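PDB 5WH8: putative carbohydrate-active enzyme, which probably hydrolyses O-glycosidic bonds of cellulose, this chain being the family 5 glycoside hydrolase (cellulase) part of a longer, multi-modular protein. Local coordinates for residues Y68-E71 and Y75-N78; I179-T184 and A232-E237; D197-S200 and M205-L208. One frame throughout, in Å; residues are numbered along the deposited sequence.

How the interactions relate
Interaction 2 (179-184 with 232-237) is the core contact, apolar and inside the eight-stranded barrel. Interaction 3 (197-200 with 205-208) is also buried but lies on the outer side of the same wall, where a tyrosine hydroxyl and a water meet backbone polar atoms. The two are neighbours, their centres about 8 Å apart: strand 204-211 runs between strands 180-182 and 233-239, and Cys182 N lies 2.8 Å from Met205 O, a probable hydrogen bond. Interaction 1 (68-71 with 75-78), partly buried and about 22 Å from interaction 2 between centres, belongs to the loop after strand 62-68 and depends mainly on bonds to backbone carbonyls.

Interaction 1 of 3, residues Y68-E71 and Y75-N78; sequences YTHE and YTTN
Thr69 O is gripped twice by Thr76. The amide N of Thr76 binds Thr69 O at 2.9 Å, in the carbonyl plane and on a lone pair, whereas the Thr76 OG1 hydroxyl reaches Thr69 O at 2.7 Å from above that plane, 36° out of it. The hydroxyl sits between its own backbone N and carbonyl carbon (chi1 67°), on the same side as its amide, which lets both reach one carbonyl. One residue earlier, Tyr75 N donates to Tyr68 O at 2.8 Å in a nearly straight bond (169° at the hydrogen), so two successive carbonyls of one arm receive two successive amides of the other. Beside these bonds the His70 imidazole lies across Thr76, whose OG1 stands 3.5 Å above the ring plane, over its centre. At the ring's edge and in its plane, Thr69 OG1 and His70 ND1 are hydrogen-bonded at 2.7 Å, a bond that helps to hold the imidazole's rotation. Further along, the Thr77 CG2 methyl packs on Glu71 O at 3.5 Å, while Thr77 OG1 turns to Gly74 O and Gln79 N. Outside this shell the Tyr75 ring is set edge-to-face with Trp108 and Phe128, and its OH bonds Asn87 of helix 83-100. Glu71 OE2 is held by Asn112. The whole is an irregular loop, its two arms joined by main-chain and threonine bonds, that follows barrel strand 62-68 at its C-terminal end, the side on which TIM-barrel glycosidases carry their active-site loops.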
loop_
_atom_site.group_PDB
_atom_site.type_symbol
_atom_site.label_atom_id
_atom_site.label_comp_id
_atom_site.label_asym_id
_atom_site.label_seq_id
_atom_site.Cartn_x
_atom_site.Cartn_y
_atom_site.Cartn_z
ATOM N N TYR A 68 -7.704 -9.342 1.159
ATOM C CA TYR A 68 -8.342 -9.628 2.441
ATOM C C TYR A 68 -8.073 -11.065 2.826
ATOM O O TYR A 68 -8.136 -11.941 1.962
ATOM C CB TYR A 68 -9.848 -9.414 2.380
ATOM C CG TYR A 68 -10.306 -8.001 2.661
ATOM C CD1 TYR A 68 -10.104 -6.991 1.733
ATOM C CD2 TYR A 68 -10.984 -7.695 3.836
ATOM C CE1 TYR A 68 -10.557 -5.709 1.971
ATOM C CE2 TYR A 68 -11.426 -6.417 4.085
ATOM C CZ TYR A 68 -11.219 -5.433 3.146
ATOM O OH TYR A 68 -11.683 -4.149 3.395
ATOM N N THR A 69 -7.779 -11.313 4.101
ATOM C CA THR A 69 -7.542 -12.676 4.544
ATOM C C THR A 69 -8.865 -13.312 4.952
ATOM O O THR A 69 -9.089 -14.507 4.732
ATOM C CB THR A 69 -6.531 -12.726 5.709
ATOM O OG1 THR A 69 -7.076 -12.071 6.858
ATOM C CG2 THR A 69 -5.217 -12.075 5.325
ATOM N N HIS A 70 -9.762 -12.480 5.489
ATOM C CA HIS A 70 -11.048 -12.908 6.028
ATOM C C HIS A 70 -12.218 -12.088 5.472
ATOM O O HIS A 70 -12.032 -11.272 4.570
ATOM C CB HIS A 70 -11.002 -12.823 7.550
ATOM C CG HIS A 70 -10.106 -13.851 8.161
ATOM N ND1 HIS A 70 -8.730 -13.804 8.049
ATOM C CD2 HIS A 70 -10.389 -14.969 8.868
ATOM C CE1 HIS A 70 -8.207 -14.848 8.668
ATOM N NE2 HIS A 70 -9.191 -15.568 9.177
ATOM N N GLU A 71 -13.412 -12.319 6.025
ATOM C CA GLU A 71 -14.692 -11.880 5.461
ATOM C C GLU A 71 -14.969 -12.609 4.156
ATOM O O GLU A 71 -14.114 -13.370 3.655
ATOM C CB GLU A 71 -14.734 -10.359 5.266
ATOM C CG GLU A 71 -14.401 -9.622 6.564
ATOM C CD GLU A 71 -14.518 -8.106 6.475
ATOM O OE1 GLU A 71 -15.595 -7.596 6.081
ATOM O OE2 GLU A 71 -13.526 -7.422 6.821
ATOM N N TYR A 75 -8.850 -14.574 1.417
ATOM C CA TYR A 75 -7.861 -15.546 0.976
ATOM C C TYR A 75 -7.969 -16.839 1.765
ATOM O O TYR A 75 -7.781 -17.922 1.201
ATOM C CB TYR A 75 -6.457 -14.965 1.109
ATOM C CG TYR A 75 -5.358 -15.831 0.531
ATOM C CD1 TYR A 75 -4.779 -16.834 1.284
ATOM C CD2 TYR A 75 -4.873 -15.598 -0.745
ATOM C CE1 TYR A 75 -3.765 -17.619 0.779
ATOM C CE2 TYR A 75 -3.850 -16.372 -1.269
ATOM C CZ TYR A 75 -3.290 -17.377 -0.491
ATOM O OH TYR A 75 -2.269 -18.149 -0.994
ATOM N N THR A 76 -8.290 -16.769 3.052
ATOM C CA THR A 76 -8.284 -17.985 3.879
ATOM C C THR A 76 -9.578 -18.806 3.766
ATOM O O THR A 76 -9.673 -19.894 4.346
ATOM C CB THR A 76 -8.070 -17.683 5.381
ATOM O OG1 THR A 76 -9.200 -16.976 5.913
ATOM C CG2 THR A 76 -6.782 -16.903 5.605
ATOM N N THR A 77 -10.563 -18.295 3.028
ATOM C CA THR A 77 -11.938 -18.830 3.083
ATOM C C THR A 77 -12.298 -19.883 2.030
ATOM O O THR A 77 -13.246 -20.643 2.229
ATOM C CB THR A 77 -13.007 -17.716 2.938
ATOM O OG1 THR A 77 -13.029 -17.223 1.597
ATOM C CG2 THR A 77 -12.752 -16.562 3.898
ATOM N N ASN A 78 -11.584 -19.893 0.910
ATOM C CA ASN A 78 -11.951 -20.732 -0.247
ATOM C C ASN A 78 -13.415 -20.525 -0.631
ATOM O O ASN A 78 -14.109 -21.470 -1.039
ATOM C CB ASN A 78 -11.670 -22.222 0.040
ATOM C CG ASN A 78 -10.197 -22.570 -0.001
ATOM O OD1 ASN A 78 -9.455 -22.111 -0.876
ATOM N ND2 ASN A 78 -9.771 -23.414 0.930
#

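Interaction 2 of 3, residues I179-T184 and A232-E237; sequences IIICGT and ALFVTE. With EDO (1,2-ethanediol), chain B; EDO (1,2-ethanediol), chain C.
The Phe234 ring carries the CD1 methyl of Ile181 on one face, 3.9 Å above the ring plane and displaced from the centre toward the rim. This is a CH-pi contact, with CD1 4.2 Å from the ring centroid and 21° off the ring normal; the closest ring atom is Phe234 CD2. The same methyl also meets Thr236, tip to tip, with Ile181 CD1 3.8 Å from Thr236 CG2. The second branch of the isoleucine helps, as Ile181 CG2 lies 4.0 Å from Thr236 CG2. CG1 is placed anti to the carbonyl carbon of Ile181 (chi1 -51°), and the extended chain beyond it carries CD1 into the angle between aromatic ring and threonine methyl. Thr236 thus shows an apolar face to the isoleucine, while its OG1 is bound to His209 and Glu145. Near one end of each segment a 1,2-ethanediol, probably from the crystallisation liquor, accepts from a backbone amide: Ile179 N and Ala232 N each donate to a diol oxygen. The two segments are not adjacent strands. Strand 204-211 runs in parallel between strands 180-182 and 233-239, and its Thr207 packs against both Ile181 and Thr236, while Met205 touches Phe234. Together these side chains pack in part of the barrel interior, whereas Ile180 and Cys182 face the other way, onto helix 157-172.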
loop_
_atom_site.group_PDB
_atom_site.type_symbol
_atom_site.label_atom_id
_atom_site.label_comp_id
_atom_site.label_asym_id
_atom_site.label_seq_id
_atom_site.Cartn_x
_atom_site.Cartn_y
_atom_site.Cartn_z
ATOM N N ILE A 179 11.713 -4.169 -0.491
ATOM C CA ILE A 179 11.159 -3.487 0.686
ATOM C C ILE A 179 9.985 -4.252 1.290
ATOM O O ILE A 179 9.079 -4.704 0.574
ATOM C CB ILE A 179 10.709 -2.061 0.352
ATOM C CG1 ILE A 179 11.907 -1.258 -0.156
ATOM C CG2 ILE A 179 10.042 -1.371 1.580
ATOM C CD1 ILE A 179 11.608 0.173 -0.507
ATOM N N ILE A 180 10.051 -4.419 2.611
ATOM C CA ILE A 180 8.967 -4.987 3.409
ATOM C C ILE A 180 8.384 -3.868 4.254
ATOM O O ILE A 180 9.132 -3.083 4.859
ATOM C CB ILE A 180 9.459 -6.149 4.310
ATOM C CG1 ILE A 180 9.900 -7.311 3.416
ATOM C CG2 ILE A 180 8.380 -6.597 5.283
ATOM C CD1 ILE A 180 10.638 -8.425 4.128
ATOM N N ILE A 181 7.053 -3.752 4.251
ATOM C CA ILE A 181 6.344 -2.711 5.016
ATOM C C ILE A 181 5.568 -3.428 6.111
ATOM O O ILE A 181 4.736 -4.293 5.811
ATOM C CB ILE A 181 5.356 -1.874 4.157
ATOM C CG1 ILE A 181 6.018 -1.338 2.887
ATOM C CG2 ILE A 181 4.766 -0.699 5.003
ATOM C CD1 ILE A 181 5.057 -0.720 1.859
ATOM N N CYS A 182 5.837 -3.068 7.362
ATOM C CA CYS A 182 5.302 -3.767 8.524
ATOM C C CYS A 182 4.254 -2.962 9.259
ATOM O O CYS A 182 4.536 -1.845 9.703
ATOM C CB CYS A 182 6.439 -4.096 9.503
ATOM S SG CYS A 182 5.909 -5.113 10.938
ATOM N N GLY A 183 3.054 -3.537 9.412
ATOM C CA GLY A 183 1.959 -2.902 10.119
ATOM C C GLY A 183 2.276 -2.683 11.586
ATOM O O GLY A 183 3.219 -3.284 12.121
ATOM N N THR A 184 1.505 -1.801 12.219
ATOM C CA THR A 184 1.732 -1.451 13.621
ATOM C C THR A 184 0.410 -1.532 14.391
ATOM O O THR A 184 -0.667 -1.634 13.782
ATOM C CB THR A 184 2.387 -0.054 13.742
ATOM O OG1 THR A 184 1.617 0.934 13.047
ATOM C CG2 THR A 184 3.827 -0.092 13.161
ATOM N N ALA A 232 11.356 4.719 9.031
ATOM C CA ALA A 232 10.836 5.157 7.736
ATOM C C ALA A 232 9.371 4.748 7.668
ATOM O O ALA A 232 9.066 3.562 7.833
ATOM C CB ALA A 232 11.626 4.523 6.602
ATOM N N LEU A 233 8.486 5.714 7.472
ATOM C CA LEU A 233 7.038 5.474 7.494
ATOM C C LEU A 233 6.474 5.472 6.074
ATOM O O LEU A 233 6.946 6.215 5.207
ATOM C CB LEU A 233 6.318 6.533 8.312
ATOM C CG LEU A 233 6.789 6.736 9.747
ATOM C CD1 LEU A 233 5.881 7.770 10.398
ATOM C CD2 LEU A 233 6.811 5.428 10.535
ATOM N N PHE A 234 5.455 4.648 5.841
ATOM C CA PHE A 234 4.780 4.589 4.541
ATOM C C PHE A 234 3.280 4.648 4.790
ATOM O O PHE A 234 2.763 3.799 5.505
ATOM C CB PHE A 234 5.155 3.291 3.800
ATOM C CG PHE A 234 4.963 3.313 2.292
ATOM C CD1 PHE A 234 3.742 3.606 1.709
ATOM C CD2 PHE A 234 6.035 3.022 1.441
ATOM C CE1 PHE A 234 3.598 3.603 0.304
ATOM C CE2 PHE A 234 5.890 3.020 0.051
ATOM C CZ PHE A 234 4.668 3.318 -0.509
ATOM N N VAL A 235 2.565 5.629 4.222
ATOM C CA VAL A 235 1.104 5.639 4.392
ATOM C C VAL A 235 0.482 4.740 3.305
ATOM O O VAL A 235 0.117 5.212 2.225
ATOM C CB VAL A 235 0.547 7.080 4.376
ATOM C CG1 VAL A 235 -0.983 7.111 4.422
ATOM C CG2 VAL A 235 1.088 7.844 5.582
ATOM N N THR A 236 0.335 3.447 3.601
ATOM C CA THR A 236 -0.171 2.505 2.602
ATOM C C THR A 236 -1.696 2.580 2.487
ATOM O O THR A 236 -2.270 1.968 1.601
ATOM C CB THR A 236 0.224 1.054 2.896
ATOM O OG1 THR A 236 -0.326 0.668 4.156
ATOM C CG2 THR A 236 1.764 0.848 2.939
ATOM N N GLU A 237 -2.353 3.324 3.379
ATOM C CA GLU A 237 -3.792 3.532 3.285
ATOM C C GLU A 237 -4.197 4.816 4.013
ATOM O O GLU A 237 -3.851 4.997 5.181
ATOM C CB GLU A 237 -4.560 2.338 3.870
ATOM C CG GLU A 237 -6.047 2.314 3.512
ATOM C CD GLU A 237 -6.789 1.172 4.200
ATOM O OE1 GLU A 237 -6.406 -0.013 4.018
ATOM O OE2 GLU A 237 -7.752 1.478 4.926
HETATM C C1 EDO B . 11.440 -2.449 -4.001
HETATM O O1 EDO B . 10.699 -3.145 -3.013
HETATM C C2 EDO B . 10.511 -1.520 -4.756
HETATM O O2 EDO B . 11.244 -0.960 -5.834
HETATM C C1 EDO C . 14.760 2.620 9.279
HETATM O O1 EDO C . 15.220 2.359 7.947
HETATM C C2 EDO C . 13.670 1.618 9.624
HETATM O O2 EDO C . 12.425 2.022 9.038
#

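Interaction 3 of 3, residues D197-S200 and M205-L208; sequences DPLS and MYTL
Tyr206 loses the most surface to this contact and reaches out from its strand to the loop with its hydroxyl. Tyr206 OH accepts the amide proton of Leu199 at 3.0 Å from Leu199 N, the bond bent to 142° at the hydrogen, and that N lies beyond the ring's edge, near its plane. Leu199 closes round the same oxygen with its side chain: its CB is 3.5 Å from Tyr206 OH, and a delta branch continues alongside, Leu199 CD1 coming to 4.3 Å from the ring atom Tyr206 CE2. With the CG of Leu199 beside its backbone N (chi1 -64°), amide and side chain approach the phenol together, the two side chains crossing at a slant. Pro198, the third participant, adds an apolar border, its CB 3.6 Å from Tyr206 OH. A water in the ring plane, at the edge, joins them: it donates to Leu199 O at 2.8 Å and is hydrogen-bonded to Tyr206 OH at 2.6 Å. Around them, Leu199 rests on Ala164 and Lys161 of helix 157-172 and on Cys182, while Tyr206 touches Trp157, Leu231 and Leu233. The backbone of Tyr206 is meanwhile bonded to Ala232 and Phe234 of the neighbouring segment 232-237, so the ring springs from a fixed part of the barrel wall. The loop between helix 191-194 and strand 204-211 is thereby fastened to the outside of the barrel just before the chain enters that strand. Chemically, one phenol oxygen and one water between them serve both the amide and the carbonyl of Leu199, which lets a buried loop residue pack against strand and helix with its main-chain N and O both bonded.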
loop_
_atom_site.group_PDB
_atom_site.type_symbol
_atom_site.label_atom_id
_atom_site.label_comp_id
_atom_site.label_asym_id
_atom_site.label_seq_id
_atom_site.Cartn_x
_atom_site.Cartn_y
_atom_site.Cartn_z
ATOM N N ASP A 197 11.286 -0.534 19.973
ATOM C CA ASP A 197 11.909 -1.842 19.819
ATOM C C ASP A 197 11.820 -2.269 18.359
ATOM O O ASP A 197 11.104 -3.201 18.036
ATOM C CB ASP A 197 11.213 -2.863 20.725
ATOM C CG ASP A 197 11.930 -4.209 20.785
ATOM O OD1 ASP A 197 13.126 -4.308 20.428
ATOM O OD2 ASP A 197 11.282 -5.183 21.220
ATOM N N PRO A 198 12.542 -1.573 17.461
ATOM C CA PRO A 198 12.365 -1.858 16.032
ATOM C C PRO A 198 12.925 -3.194 15.578
ATOM O O PRO A 198 13.768 -3.806 16.254
ATOM C CB PRO A 198 13.107 -0.705 15.336
ATOM C CG PRO A 198 13.966 -0.091 16.354
ATOM C CD PRO A 198 13.402 -0.408 17.712
ATOM N N LEU A 199 12.435 -3.646 14.425
ATOM C CA LEU A 199 12.972 -4.836 13.751
ATOM C C LEU A 199 14.443 -4.651 13.355
ATOM O O LEU A 199 14.870 -3.540 13.028
ATOM C CB LEU A 199 12.140 -5.159 12.502
ATOM C CG LEU A 199 10.692 -5.541 12.766
ATOM C CD1 LEU A 199 9.843 -5.365 11.498
ATOM C CD2 LEU A 199 10.664 -6.982 13.242
ATOM N N SER A 200 15.222 -5.734 13.385
ATOM C CA SER A 200 16.664 -5.628 13.072
ATOM C C SER A 200 17.034 -5.852 11.602
ATOM O O SER A 200 18.213 -5.886 11.250
ATOM C CB SER A 200 17.460 -6.618 13.935
ATOM O OG SER A 200 17.333 -6.257 15.295
ATOM N N MET A 205 10.128 -0.683 6.260
ATOM C CA MET A 205 9.360 0.523 6.554
ATOM C C MET A 205 8.164 0.137 7.429
ATOM O O MET A 205 7.819 -1.039 7.512
ATOM C CB MET A 205 8.880 1.214 5.259
ATOM C CG MET A 205 10.044 1.549 4.323
ATOM S SD MET A 205 9.528 2.348 2.781
ATOM C CE MET A 205 9.197 3.994 3.370
ATOM N N TYR A 206 7.557 1.127 8.088
ATOM C CA TYR A 206 6.483 0.915 9.051
ATOM C C TYR A 206 5.221 1.647 8.590
ATOM O O TYR A 206 5.260 2.801 8.139
ATOM C CB TYR A 206 6.921 1.392 10.449
ATOM C CG TYR A 206 8.057 0.561 10.999
ATOM C CD1 TYR A 206 9.373 0.814 10.610
ATOM C CD2 TYR A 206 7.816 -0.500 11.856
ATOM C CE1 TYR A 206 10.421 0.028 11.090
ATOM C CE2 TYR A 206 8.877 -1.279 12.349
ATOM C CZ TYR A 206 10.153 -1.017 11.932
ATOM O OH TYR A 206 11.206 -1.788 12.422
ATOM N N THR A 207 4.103 0.939 8.688
ATOM C CA THR A 207 2.817 1.446 8.231
ATOM C C THR A 207 2.194 2.487 9.156
ATOM O O THR A 207 2.096 2.287 10.374
ATOM C CB THR A 207 1.853 0.294 8.108
ATOM O OG1 THR A 207 2.477 -0.751 7.371
ATOM C CG2 THR A 207 0.561 0.700 7.435
ATOM N N LEU A 208 1.731 3.573 8.548
ATOM C CA LEU A 208 0.888 4.567 9.189
ATOM C C LEU A 208 -0.417 4.692 8.380
ATOM O O LEU A 208 -0.369 4.906 7.170
ATOM C CB LEU A 208 1.606 5.927 9.245
ATOM C CG LEU A 208 0.820 7.094 9.834
ATOM C CD1 LEU A 208 0.559 6.876 11.338
ATOM C CD2 LEU A 208 1.533 8.434 9.525
HETATM O O HOH W 1 13.671 -1.426 11.674
#